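Local coordinates for putative integron gene cassette protein (Uncultured bacterium, PDB 3GHJ), which is of unknown function but belongs to the glyoxalase/bleomycin resistance/dioxygenase superfamily, whose members often bind a metal ion or small ligand, at residues L39-E53 / R62-V75. The protein carries 1 engineered substitution. Numbering follows the deposited sequence. Where two conformers were deposited one is given.
Sequences LEKSSQFYTEILGFE and RWNFLWVSGRAGMV
Arg62 NH2 is shared by two carboxylates: it donates to Glu40 OE1 at 3.0 Å, with an N-H...O angle of 154°, and also forms a salt bridge with Glu79. The same Glu79 carboxylate accepts a bond from the backbone N of Leu39. Arg62 NH1 completes the grip on Glu40, lying 3.0 Å from Glu40 OE2. Both Glu40 oxygens use their syn lone pairs, and the carboxylate and guanidinium planes diverge by 25°, so this is a nearly coplanar, end-on salt bridge. Arg62 bends at chi2 and chi3 to bring its end back over the start of helix 39-49, where Leu39 CB sits over one guanidinium face, 3.6 Å from Arg62 NH2.

Further along, the axes of helix 39-49 and strand 63-68 run nearly parallel (8°). Leu66 points toward the helix, its CD1 3.7 Å from Tyr46 CB, while both its methyls meet Thr47 CG2. The phenol of Tyr46 reaches past this layer to hydrogen-bond Asp130.

After Gly51, with its positive phi, the chain turns back and pairs with the strand. Glu53 N to Trp67 O and Trp67 N to Glu53 O, each 2.9 Å, define an antiparallel hydrogen-bonded pair. A water bridges Glu53 OE1, Trp67 O and Gly70 N beside it. Phe52 is sandwiched: Leu50 CB is centred over one face, and Val68 CG2 stands 3.7 Å from the ring centroid on the opposite face, a CH-pi contact. Phe91 meets the same ring edge-to-face.

Strand 28-36, parallel to 73-79, joins helix 39-49 and strands 53-58, 63-68 and 73-79 in one βαβββ unit, as in the vicinal oxygen chelate fold. Beside a largely apolar interface, the coplanar two-nitrogen grip probably fixes the guanidinium's rotation at the helix start.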
loop_
_atom_site.group_PDB
_atom_site.type_symbol
_atom_site.label_atom_id
_atom_site.label_comp_id
_atom_site.label_asym_id
_atom_site.label_seq_id
_atom_site.Cartn_x
_atom_site.Cartn_y
_atom_site.Cartn_z
ATOM N N LEU A 39 -4.230 18.793 -1.660
ATOM C CA LEU A 39 -3.116 18.235 -2.420
ATOM C C LEU A 39 -1.796 18.902 -2.049
ATOM O O LEU A 39 -0.784 18.226 -1.885
ATOM C CB LEU A 39 -3.357 18.335 -3.924
ATOM C CG LEU A 39 -2.370 17.536 -4.781
ATOM C CD1 LEU A 39 -2.473 16.040 -4.458
ATOM C CD2 LEU A 39 -2.634 17.783 -6.255
ATOM N N GLU A 40 -1.798 20.225 -1.911
ATOM C CA GLU A 40 -0.558 20.935 -1.618
ATOM C C GLU A 40 -0.030 20.608 -0.228
ATOM O O GLU A 40 1.157 20.342 -0.049
ATOM C CB GLU A 40 -0.745 22.449 -1.775
ATOM C CG GLU A 40 -0.869 22.921 -3.223
ATOM C CD GLU A 40 -2.215 22.599 -3.861
ATOM O OE1 GLU A 40 -3.223 22.469 -3.130
ATOM O OE2 GLU A 40 -2.268 22.485 -5.106
ATOM N N LYS A 41 -0.909 20.631 0.767
ATOM C CA LYS A 41 -0.469 20.379 2.126
ATOM C C LYS A 41 0.008 18.937 2.281
ATOM O O LYS A 41 0.991 18.670 2.970
ATOM C CB LYS A 41 -1.572 20.701 3.135
ATOM C CG LYS A 41 -1.908 22.197 3.201
ATOM C CD LYS A 41 -2.874 22.507 4.332
ATOM C CE LYS A 41 -3.148 24.006 4.416
ATOM N NZ LYS A 41 -4.262 24.314 5.357
ATOM N N SER A 42 -0.694 18.007 1.650
ATOM C CA SER A 42 -0.256 16.620 1.735
ATOM C C SER A 42 1.026 16.386 0.935
ATOM O O SER A 42 1.920 15.676 1.397
ATOM C CB SER A 42 -1.362 15.645 1.319
ATOM O OG SER A 42 -2.307 15.492 2.367
ATOM N N SER A 43 1.135 16.989 -0.244
ATOM C CA SER A 43 2.375 16.867 -1.006
ATOM C C SER A 43 3.559 17.375 -0.183
ATOM O O SER A 43 4.633 16.774 -0.185
ATOM C CB SER A 43 2.282 17.616 -2.334
ATOM O OG SER A 43 1.314 17.033 -3.189
ATOM N N GLN A 44 3.361 18.481 0.526
ATOM C CA GLN A 44 4.422 19.027 1.365
ATOM C C GLN A 44 4.838 18.037 2.451
ATOM O O GLN A 44 6.018 17.866 2.724
ATOM C CB GLN A 44 3.981 20.360 1.977
ATOM C CG GLN A 44 3.827 21.465 0.948
ATOM C CD GLN A 44 3.187 22.715 1.517
ATOM O OE1 GLN A 44 2.751 22.738 2.668
ATOM N NE2 GLN A 44 3.124 23.767 0.708
ATOM N N PHE A 45 3.865 17.375 3.065
ATOM C CA PHE A 45 4.165 16.396 4.101
ATOM C C PHE A 45 4.953 15.209 3.533
ATOM O O PHE A 45 5.991 14.821 4.065
ATOM C CB PHE A 45 2.872 15.908 4.757
ATOM C CG PHE A 45 3.073 14.851 5.811
ATOM C CD1 PHE A 45 3.099 13.496 5.474
ATOM C CD2 PHE A 45 3.216 15.208 7.148
ATOM C CE1 PHE A 45 3.279 12.526 6.447
ATOM C CE2 PHE A 45 3.390 14.244 8.124
ATOM C CZ PHE A 45 3.414 12.902 7.776
ATOM N N TYR A 46 4.450 14.627 2.451
ATOM C CA TYR A 46 5.084 13.434 1.898
ATOM C C TYR A 46 6.469 13.696 1.304
ATOM O O TYR A 46 7.333 12.829 1.342
ATOM C CB TYR A 46 4.145 12.740 0.892
ATOM C CG TYR A 46 3.030 11.965 1.577
ATOM C CD1 TYR A 46 1.855 12.592 1.981
ATOM C CD2 TYR A 46 3.176 10.614 1.863
ATOM C CE1 TYR A 46 0.840 11.887 2.634
ATOM C CE2 TYR A 46 2.172 9.905 2.514
ATOM C CZ TYR A 46 1.014 10.543 2.894
ATOM O OH TYR A 46 0.029 9.828 3.540
ATOM N N THR A 47 6.691 14.899 0.780
ATOM C CA THR A 47 8.002 15.220 0.224
ATOM C C THR A 47 8.963 15.785 1.278
ATOM O O THR A 47 10.111 15.362 1.365
ATOM C CB THR A 47 7.901 16.194 -0.968
ATOM O OG1 THR A 47 7.305 17.429 -0.542
ATOM C CG2 THR A 47 7.074 15.600 -2.094
ATOM N N GLU A 48 8.492 16.715 2.097
ATOM C CA GLU A 48 9.403 17.411 3.008
ATOM C C GLU A 48 9.635 16.654 4.308
ATOM O O GLU A 48 10.734 16.689 4.865
ATOM C CB GLU A 48 8.899 18.826 3.297
ATOM C CG GLU A 48 8.796 19.690 2.053
ATOM C CD GLU A 48 8.234 21.069 2.340
ATOM O OE1 GLU A 48 8.103 21.421 3.530
ATOM O OE2 GLU A 48 7.924 21.800 1.377
ATOM N N ILE A 49 8.605 15.979 4.807
ATOM C CA ILE A 49 8.752 15.236 6.045
ATOM C C ILE A 49 9.184 13.796 5.784
ATOM O O ILE A 49 10.167 13.328 6.357
ATOM C CB ILE A 49 7.492 15.312 6.933
ATOM C CG1 ILE A 49 7.280 16.760 7.384
ATOM C CG2 ILE A 49 7.636 14.411 8.158
ATOM C CD1 ILE A 49 6.241 16.932 8.465
ATOM N N LEU A 50 8.481 13.097 4.898
ATOM C CA LEU A 50 8.871 11.723 4.581
ATOM C C LEU A 50 9.979 11.608 3.529
ATOM O O LEU A 50 10.589 10.553 3.389
ATOM C CB LEU A 50 7.655 10.881 4.171
ATOM C CG LEU A 50 6.558 10.767 5.237
ATOM C CD1 LEU A 50 5.467 9.815 4.762
ATOM C CD2 LEU A 50 7.132 10.300 6.572
ATOM N N GLY A 51 10.232 12.685 2.791
ATOM C CA GLY A 51 11.358 12.691 1.866
ATOM C C GLY A 51 11.100 12.009 0.538
ATOM O O GLY A 51 12.037 11.718 -0.209
ATOM N N PHE A 52 9.834 11.762 0.225
ATOM C CA PHE A 52 9.520 11.160 -1.060
ATOM C C PHE A 52 9.816 12.143 -2.190
ATOM O O PHE A 52 9.778 13.368 -2.000
ATOM C CB PHE A 52 8.069 10.662 -1.084
ATOM C CG PHE A 52 7.772 9.622 -0.033
ATOM C CD1 PHE A 52 8.803 8.937 0.607
ATOM C CD2 PHE A 52 6.464 9.306 0.285
ATOM C CE1 PHE A 52 8.531 7.973 1.568
ATOM C CE2 PHE A 52 6.180 8.340 1.244
ATOM C CZ PHE A 52 7.213 7.669 1.883
ATOM N N GLU A 53 10.112 11.617 -3.354
ATOM C CA GLU A 53 10.562 12.459 -4.423
ATOM C C GLU A 53 9.508 12.740 -5.451
ATOM O O GLU A 53 8.679 11.955 -5.693
ATOM C CB GLU A 53 11.741 11.795 -5.110
ATOM C CG GLU A 53 13.032 11.775 -4.295
ATOM C CD GLU A 53 14.144 11.058 -5.061
ATOM O OE1 GLU A 53 14.129 9.840 -5.170
ATOM O OE2 GLU A 53 15.017 11.728 -5.616
ATOM N N ARG A 62 -5.859 16.598 -9.964
ATOM C CA ARG A 62 -5.492 16.812 -8.568
ATOM C C ARG A 62 -4.876 15.550 -7.967
ATOM O O ARG A 62 -5.267 15.112 -6.886
ATOM C CB ARG A 62 -6.700 17.270 -7.751
ATOM C CG ARG A 62 -7.324 18.561 -8.263
ATOM C CD ARG A 62 -6.373 19.729 -8.086
ATOM N NE ARG A 62 -6.265 20.132 -6.685
ATOM C CZ ARG A 62 -5.311 20.923 -6.204
ATOM N NH1 ARG A 62 -4.371 21.395 -7.010
ATOM N NH2 ARG A 62 -5.296 21.236 -4.916
ATOM N N TRP A 63 -3.914 14.976 -8.683
ATOM C CA TRP A 63 -3.170 13.807 -8.221
ATOM C C TRP A 63 -1.687 14.136 -8.229
ATOM O O TRP A 63 -1.212 14.896 -9.079
ATOM C CB TRP A 63 -3.395 12.617 -9.150
ATOM C CG TRP A 63 -4.787 12.025 -9.143
ATOM C CD1 TRP A 63 -5.908 12.556 -8.577
ATOM C CD2 TRP A 63 -5.190 10.797 -9.760
ATOM N NE1 TRP A 63 -6.986 11.725 -8.793
ATOM C CE2 TRP A 63 -6.571 10.640 -9.519
ATOM C CE3 TRP A 63 -4.516 9.811 -10.489
ATOM C CZ2 TRP A 63 -7.290 9.535 -9.980
ATOM C CZ3 TRP A 63 -5.231 8.714 -10.946
ATOM C CH2 TRP A 63 -6.603 8.586 -10.689
ATOM N N ASN A 64 -0.945 13.551 -7.298
ATOM C CA ASN A 64 0.505 13.696 -7.276
ATOM C C ASN A 64 1.133 12.333 -7.038
ATOM O O ASN A 64 0.925 11.726 -5.984
ATOM C CB ASN A 64 0.936 14.696 -6.201
ATOM C CG ASN A 64 2.365 15.194 -6.397
ATOM O OD1 ASN A 64 3.031 14.823 -7.361
ATOM N ND2 ASN A 64 2.836 16.032 -5.476
ATOM N N PHE A 65 1.875 11.848 -8.030
ATOM C CA PHE A 65 2.572 10.566 -7.967
ATOM C C PHE A 65 3.972 10.823 -7.444
ATOM O O PHE A 65 4.765 11.514 -8.100
ATOM C CB PHE A 65 2.695 9.946 -9.371
ATOM C CG PHE A 65 1.380 9.653 -10.046
ATOM C CD1 PHE A 65 0.610 10.679 -10.586
ATOM C CD2 PHE A 65 0.940 8.341 -10.184
ATOM C CE1 PHE A 65 -0.588 10.399 -11.232
ATOM C CE2 PHE A 65 -0.258 8.054 -10.831
ATOM C CZ PHE A 65 -1.019 9.082 -11.353
ATOM N N LEU A 66 4.281 10.269 -6.275
ATOM C CA LEU A 66 5.557 10.501 -5.595
ATOM C C LEU A 66 6.330 9.198 -5.429
ATOM O O LEU A 66 5.735 8.148 -5.163
ATOM C CB LEU A 66 5.312 11.122 -4.220
ATOM C CG LEU A 66 4.611 12.478 -4.226
ATOM C CD1 LEU A 66 4.317 12.874 -2.799
ATOM C CD2 LEU A 66 5.461 13.542 -4.939
ATOM N N TRP A 67 7.649 9.257 -5.558
ATOM C CA TRP A 67 8.496 8.075 -5.478
ATOM C C TRP A 67 9.051 7.845 -4.085
ATOM O O TRP A 67 9.502 8.781 -3.413
ATOM C CB TRP A 67 9.694 8.198 -6.424
ATOM C CG TRP A 67 9.373 8.130 -7.878
ATOM C CD1 TRP A 67 9.231 9.183 -8.737
ATOM C CD2 TRP A 67 9.174 6.944 -8.658
ATOM N NE1 TRP A 67 8.958 8.725 -10.002
ATOM C CE2 TRP A 67 8.924 7.354 -9.983
ATOM C CE3 TRP A 67 9.192 5.574 -8.365
ATOM C CZ2 TRP A 67 8.679 6.446 -11.015
ATOM C CZ3 TRP A 67 8.955 4.672 -9.387
ATOM C CH2 TRP A 67 8.703 5.112 -10.702
ATOM N N VAL A 68 9.040 6.581 -3.678
ATOM C CA VAL A 68 9.613 6.130 -2.415
ATOM C C VAL A 68 10.905 5.368 -2.685
ATOM O O VAL A 68 10.929 4.432 -3.494
ATOM C CB VAL A 68 8.634 5.175 -1.690
ATOM C CG1 VAL A 68 9.208 4.726 -0.346
ATOM C CG2 VAL A 68 7.278 5.852 -1.510
ATOM N N SER A 69 11.978 5.772 -2.011
ATOM C CA SER A 69 13.275 5.094 -2.110
ATOM C C SER A 69 13.719 4.892 -3.562
ATOM O O SER A 69 14.045 3.777 -3.968
ATOM C CB SER A 69 13.231 3.753 -1.376
ATOM O OG SER A 69 14.543 3.307 -1.058
ATOM N N GLY A 70 13.728 5.972 -4.336
ATOM C CA GLY A 70 14.159 5.910 -5.721
ATOM C C GLY A 70 13.060 5.403 -6.632
ATOM O O GLY A 70 12.202 6.176 -7.059
ATOM N N ARG A 71 13.094 4.111 -6.947
ATOM C CA ARG A 71 12.037 3.485 -7.731
ATOM C C ARG A 71 11.471 2.275 -7.000
ATOM O O ARG A 71 10.835 1.414 -7.613
ATOM C CB ARG A 71 12.551 3.071 -9.118
ATOM C CG ARG A 71 12.762 4.254 -10.059
ATOM C CD ARG A 71 13.458 3.856 -11.361
ATOM N NE ARG A 71 12.657 2.966 -12.200
ATOM C CZ ARG A 71 11.723 3.377 -13.053
ATOM N NH1 ARG A 71 11.458 4.668 -13.178
ATOM N NH2 ARG A 71 11.052 2.492 -13.781
ATOM N N ALA A 72 11.683 2.209 -5.686
ATOM C CA ALA A 72 11.224 1.043 -4.920
ATOM C C ALA A 72 9.717 1.033 -4.638
ATOM O O ALA A 72 9.121 -0.034 -4.481
ATOM C CB ALA A 72 11.993 0.917 -3.619
ATOM N N GLY A 73 9.117 2.215 -4.549
ATOM C CA GLY A 73 7.703 2.313 -4.236
ATOM C C GLY A 73 7.147 3.640 -4.700
ATOM O O GLY A 73 7.882 4.489 -5.203
HETATM N N MSE A 74 5.844 3.819 -4.518
HETATM C CA MSE A 74 5.171 5.027 -4.972
HETATM C C MSE A 74 3.927 5.275 -4.146
HETATM O O MSE A 74 3.228 4.337 -3.762
HETATM C CB MSE A 74 4.797 4.891 -6.445
HETATM C CG MSE A 74 3.946 6.009 -7.032
HETATM SE SE MSE A 74 3.867 5.926 -8.988
HETATM C CE MSE A 74 5.594 6.703 -9.346
ATOM N N VAL A 75 3.676 6.533 -3.798
ATOM C CA VAL A 75 2.360 6.900 -3.310
ATOM C C VAL A 75 1.720 7.802 -4.346
ATOM O O VAL A 75 2.400 8.602 -4.991
ATOM C CB VAL A 75 2.386 7.600 -1.930
ATOM C CG1 VAL A 75 2.870 6.641 -0.850
ATOM C CG2 VAL A 75 3.237 8.857 -1.973
HETATM O O HOH W 1 12.548 8.571 -3.544
#